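Local coordinates for protein putative D-lactate dehydrogenase (Chlamydomonas reinhardtii, PDB 4ZGS) that acts as the pyruvate reductase of the algal chloroplast, probably converting pyruvate to D-lactate with NADH as the reductant, at residues Lys47-Gly52 and Glu342-Ile347; Ile272-Leu277 and Asp318-Thr323. All blocks are in the same frame, centred on the assembly; numbering follows the deposited sequence.

Interaction 1 of 2, residues Lys47-Gly52 and Glu342-Ile347; sequences KDFLAG and EALNNI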
# COMPACT_ATOMS: atom_id res chain seq x y z
N LYS A 47 18.76 -19.43 -0.31
CA LYS A 47 18.42 -20.73 -0.83
C LYS A 47 18.48 -20.67 -2.35
O LYS A 47 18.97 -21.57 -3.00
CB LYS A 47 17.04 -21.21 -0.38
CG LYS A 47 16.91 -21.52 1.11
CD LYS A 47 15.45 -21.79 1.47
CE LYS A 47 15.25 -22.19 2.95
NZ LYS A 47 13.86 -22.75 3.20
N ASP A 48 17.92 -19.62 -2.92
CA ASP A 48 17.89 -19.53 -4.37
C ASP A 48 19.31 -19.48 -5.00
O ASP A 48 19.57 -20.21 -5.93
CB ASP A 48 17.06 -18.32 -4.80
CG ASP A 48 15.57 -18.44 -4.41
OD1 ASP A 48 15.06 -19.57 -4.19
OD2 ASP A 48 14.88 -17.40 -4.37
N PHE A 49 20.15 -18.54 -4.57
CA PHE A 49 21.43 -18.31 -5.23
C PHE A 49 22.55 -19.24 -4.69
O PHE A 49 23.47 -19.54 -5.42
CB PHE A 49 21.84 -16.83 -5.12
CG PHE A 49 22.78 -16.49 -3.96
CD1 PHE A 49 24.18 -16.45 -4.14
CD2 PHE A 49 22.27 -16.21 -2.69
CE1 PHE A 49 25.05 -16.12 -3.07
CE2 PHE A 49 23.13 -15.88 -1.62
CZ PHE A 49 24.52 -15.84 -1.82
N LEU A 50 22.47 -19.67 -3.44
CA LEU A 50 23.63 -20.29 -2.80
C LEU A 50 23.53 -21.82 -2.69
O LEU A 50 24.46 -22.53 -3.11
CB LEU A 50 23.88 -19.69 -1.41
CG LEU A 50 25.19 -20.10 -0.72
CD1 LEU A 50 26.46 -20.06 -1.69
CD2 LEU A 50 25.44 -19.25 0.52
N ALA A 51 22.47 -22.32 -2.07
CA ALA A 51 22.31 -23.76 -1.77
C ALA A 51 22.54 -24.72 -2.94
O ALA A 51 23.15 -25.77 -2.77
CB ALA A 51 20.90 -24.01 -1.15
N GLY A 52 22.06 -24.39 -4.12
CA GLY A 52 22.24 -25.25 -5.28
C GLY A 52 23.70 -25.45 -5.63
O GLY A 52 24.18 -26.59 -5.75
N GLU A 342 23.49 -11.38 -11.03
CA GLU A 342 24.92 -11.32 -11.39
C GLU A 342 25.84 -11.13 -10.18
O GLU A 342 26.90 -11.76 -10.11
CB GLU A 342 25.20 -10.22 -12.44
CG GLU A 342 24.54 -10.45 -13.82
CD GLU A 342 23.05 -9.99 -13.91
OE1 GLU A 342 22.52 -9.53 -12.89
OE2 GLU A 342 22.43 -10.08 -14.99
N ALA A 343 25.48 -10.23 -9.25
CA ALA A 343 26.34 -10.00 -8.09
C ALA A 343 26.39 -11.21 -7.13
O ALA A 343 27.44 -11.52 -6.58
CB ALA A 343 25.92 -8.76 -7.35
N LEU A 344 25.26 -11.88 -6.94
CA LEU A 344 25.18 -13.05 -6.05
C LEU A 344 26.01 -14.22 -6.59
O LEU A 344 26.60 -15.00 -5.81
CB LEU A 344 23.72 -13.47 -5.85
CG LEU A 344 22.98 -12.43 -5.00
CD1 LEU A 344 21.53 -12.74 -4.97
CD2 LEU A 344 23.53 -12.38 -3.59
N ASN A 345 26.05 -14.33 -7.92
CA ASN A 345 26.88 -15.34 -8.57
C ASN A 345 28.36 -15.12 -8.26
O ASN A 345 29.01 -16.04 -7.83
CB ASN A 345 26.60 -15.36 -10.06
CG ASN A 345 25.26 -16.00 -10.37
OD1 ASN A 345 24.74 -16.79 -9.58
ND2 ASN A 345 24.67 -15.65 -11.52
N ASN A 346 28.85 -13.90 -8.39
CA ASN A 346 30.20 -13.57 -7.98
C ASN A 346 30.40 -14.01 -6.53
O ASN A 346 31.38 -14.70 -6.20
CB ASN A 346 30.45 -12.06 -8.07
CG ASN A 346 30.45 -11.53 -9.51
OD1 ASN A 346 30.55 -10.32 -9.74
ND2 ASN A 346 30.33 -12.43 -10.48
N ILE A 347 29.45 -13.64 -5.68
CA ILE A 347 29.48 -13.97 -4.27
C ILE A 347 29.51 -15.47 -4.02
O ILE A 347 30.33 -15.94 -3.23
CB ILE A 347 28.27 -13.36 -3.53
CG1 ILE A 347 28.37 -11.84 -3.49
CG2 ILE A 347 28.15 -13.93 -2.13
CD1 ILE A 347 27.13 -11.16 -2.92
O HOH W 1 24.39 -18.03 -7.22
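Where the long helix 341-359 passes back from the NAD-binding domain toward the N-terminal domain, as in the D-isomer specific 2-hydroxyacid dehydrogenases, it packs against helix 44-57 through F49, L344 and I347. F49 supplies the flat surface. L344 CD2 lies 3.9 Å from the centroid of the F49 ring and 4° off its normal, a CH-pi contact almost exactly over the middle of the face. The opposite face is covered from within its own helix by L50 CB, so the phenyl group is sandwiched between an aliphatic methyl and an aliphatic methylene. The chi1 of F49, 95°, departs from a staggered value and swings the ring across the leucine, the two side chains crossing at about a right angle. L344 has its CG anti to its own carbonyl carbon, which turns the isobutyl group toward the ring; with CD1 extended (chi2 172°), CD2 is the methyl left over the face, while CB fits against F49 CD1 at 3.5 Å. I347 CG2 comes in obliquely, 3.9 Å from F49 CE1. The carbonyl oxygen L344 O also lies 3.3 Å from F49 CD1. No direct hydrogen bond joins the two segments; a water donates to N345 OD1 at 2.7 Å, and its link to F49 O is modelled so short that the bridge is doubtful. L50 and F49 also reach C348, one residue beyond I347, while L344 continues onto V172 of the second subunit. Replacing F49 by an alanine removes the ring, and L344 CD2 and I347 CG2 would probably lose that apolar cover, opening a gap between the helices. The contact is thus mainly apolar, dispersion between methyl groups and a ring, with no direct hydrogen bond to fix its direction.

Interaction 2 of 2, residues Ile272-Leu277 and Asp318-Thr323; sequences IDSAAL and DRQFRT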
# COMPACT_ATOMS: atom_id res chain seq x y z
N ILE A 272 25.80 10.80 5.27
CA ILE A 272 24.73 11.77 5.44
C ILE A 272 24.35 11.95 6.89
O ILE A 272 24.22 10.97 7.62
CB ILE A 272 23.46 11.35 4.70
CG1 ILE A 272 23.70 11.24 3.19
CG2 ILE A 272 22.33 12.32 5.00
CD1 ILE A 272 22.45 10.80 2.46
N ASP A 273 24.17 13.20 7.32
CA ASP A 273 23.67 13.42 8.67
C ASP A 273 22.15 13.53 8.58
O ASP A 273 21.62 14.55 8.16
CB ASP A 273 24.29 14.67 9.27
CG ASP A 273 23.60 15.13 10.55
OD1 ASP A 273 22.87 14.34 11.21
OD2 ASP A 273 23.83 16.30 10.92
N SER A 274 21.47 12.49 9.02
CA SER A 274 20.05 12.32 8.76
C SER A 274 19.23 13.42 9.42
O SER A 274 18.20 13.82 8.90
CB SER A 274 19.58 10.96 9.27
OG SER A 274 20.43 9.95 8.77
N ALA A 275 19.68 13.90 10.57
CA ALA A 275 18.95 14.99 11.20
C ALA A 275 18.78 16.19 10.25
O ALA A 275 17.71 16.81 10.19
CB ALA A 275 19.65 15.42 12.50
N ALA A 276 19.79 16.46 9.43
CA ALA A 276 19.76 17.66 8.60
C ALA A 276 18.80 17.55 7.41
O ALA A 276 18.44 18.55 6.82
CB ALA A 276 21.16 17.98 8.09
N LEU A 277 18.32 16.35 7.11
CA LEU A 277 17.55 16.15 5.90
C LEU A 277 16.17 16.81 5.91
O LEU A 277 15.71 17.31 4.87
CB LEU A 277 17.37 14.65 5.62
CG LEU A 277 18.64 13.89 5.23
CD1 LEU A 277 18.35 12.42 4.95
CD2 LEU A 277 19.32 14.53 4.05
N ASP A 318 12.73 3.44 15.33
CA ASP A 318 13.57 4.57 14.91
C ASP A 318 12.62 5.65 14.44
O ASP A 318 12.03 5.55 13.39
CB ASP A 318 14.54 4.14 13.81
CG ASP A 318 15.58 5.21 13.48
OD1 ASP A 318 15.27 6.42 13.52
OD2 ASP A 318 16.71 4.82 13.15
N ARG A 319 12.44 6.68 15.25
CA ARG A 319 11.38 7.62 14.94
C ARG A 319 11.80 8.45 13.74
O ARG A 319 10.99 8.75 12.87
CB ARG A 319 11.03 8.51 16.13
CG ARG A 319 9.85 9.42 15.80
CD ARG A 319 9.67 10.49 16.88
NE ARG A 319 9.48 9.89 18.19
CZ ARG A 319 9.44 10.58 19.31
NH1 ARG A 319 9.58 11.90 19.28
NH2 ARG A 319 9.28 9.95 20.47
N GLN A 320 13.07 8.84 13.70
CA GLN A 320 13.49 9.71 12.61
C GLN A 320 13.56 8.98 11.25
O GLN A 320 13.15 9.57 10.25
CB GLN A 320 14.80 10.41 12.97
CG GLN A 320 16.08 9.82 12.48
CD GLN A 320 17.21 10.82 12.61
OE1 GLN A 320 16.97 12.03 12.67
NE2 GLN A 320 18.44 10.33 12.71
N PHE A 321 13.95 7.71 11.21
CA PHE A 321 13.83 6.95 9.96
C PHE A 321 12.36 6.83 9.49
O PHE A 321 12.04 7.10 8.32
CB PHE A 321 14.44 5.56 10.12
CG PHE A 321 14.44 4.72 8.85
CD1 PHE A 321 15.17 5.11 7.72
CD2 PHE A 321 13.71 3.54 8.79
CE1 PHE A 321 15.19 4.32 6.56
CE2 PHE A 321 13.71 2.76 7.62
CZ PHE A 321 14.46 3.16 6.50
N ARG A 322 11.47 6.44 10.39
CA ARG A 322 10.05 6.27 10.02
C ARG A 322 9.44 7.60 9.53
O ARG A 322 8.61 7.64 8.60
CB ARG A 322 9.26 5.70 11.22
CG ARG A 322 9.72 4.29 11.72
CD ARG A 322 9.60 3.27 10.59
NE ARG A 322 8.21 3.04 10.20
CZ ARG A 322 7.82 2.39 9.10
NH1 ARG A 322 8.71 1.90 8.23
NH2 ARG A 322 6.53 2.25 8.85
N THR A 323 9.87 8.68 10.14
CA THR A 323 9.47 10.01 9.72
C THR A 323 9.97 10.29 8.30
O THR A 323 9.23 10.77 7.45
CB THR A 323 10.00 11.06 10.72
OG1 THR A 323 9.37 10.86 11.99
CG2 THR A 323 9.71 12.49 10.26
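S274 and A275 meet the amide of Q320 by van der Waals contact alone. Q320 extends its chain beyond CG and lays the amide beside the turn, with NE2 3.7 Å from S274 CB and OE1 3.9 Å from A275 CA. Its chi1 of 97° lies off a staggered position and directs the side chain across to the loop. No hydrogen bond spans the two segments; Q320 NE2 makes a weak hydrogen bond with Y294 OH, and S274 packs on the same tyrosine.

Hydrogen bonds instead shape each segment from within. In 272-277, A276 N donates to D273 O at 2.9 Å and L277 N to S274 O, winding the loop toward the helix that follows; A275 N reaches D273 OD1 weakly, at 3.3 Å. In 318-323, D318 is the N-cap: F321 N points at D318 OD1 over 3.0 Å in a nearly straight bond (173°), meeting the oxygen from above the carboxylate plane. R319 O is gripped twice, by T323 N and by T323 OG1 (2.8 Å), which approach from opposite faces of its plane.

Salt bridges join R319 to D279 and E282 of the third subunit; separately, T323 OG1 is hydrogen-bonded to T323 OG1 of that subunit.

Within the NAD-binding domain, the contact thus sets the turn after strand 261-265 against the start of helix 319-324, with F278 of helix 277-283 touching both Q320 and T323, and I272 lying against strands 261-265 and 286-291.

Overall arrangement
The two contacts lie on opposite sides of the chain's centre, their own centres 33 Å apart and their nearest atoms about 21 Å apart, so neither touches the other. Along the sequence, interaction 2 is nested inside the loop that interaction 1 closes between helix 44-57 and helix 341-359. Interaction 1 stands closer to the cofactor: the side chain of I347 is about 8 Å from bound NAD and about 12 Å from that of I189, which binds it. Interaction 2 is remote from that pocket. They also face different partners: 342-347 meets the second subunit, whereas 318-323 meets both the second and the third.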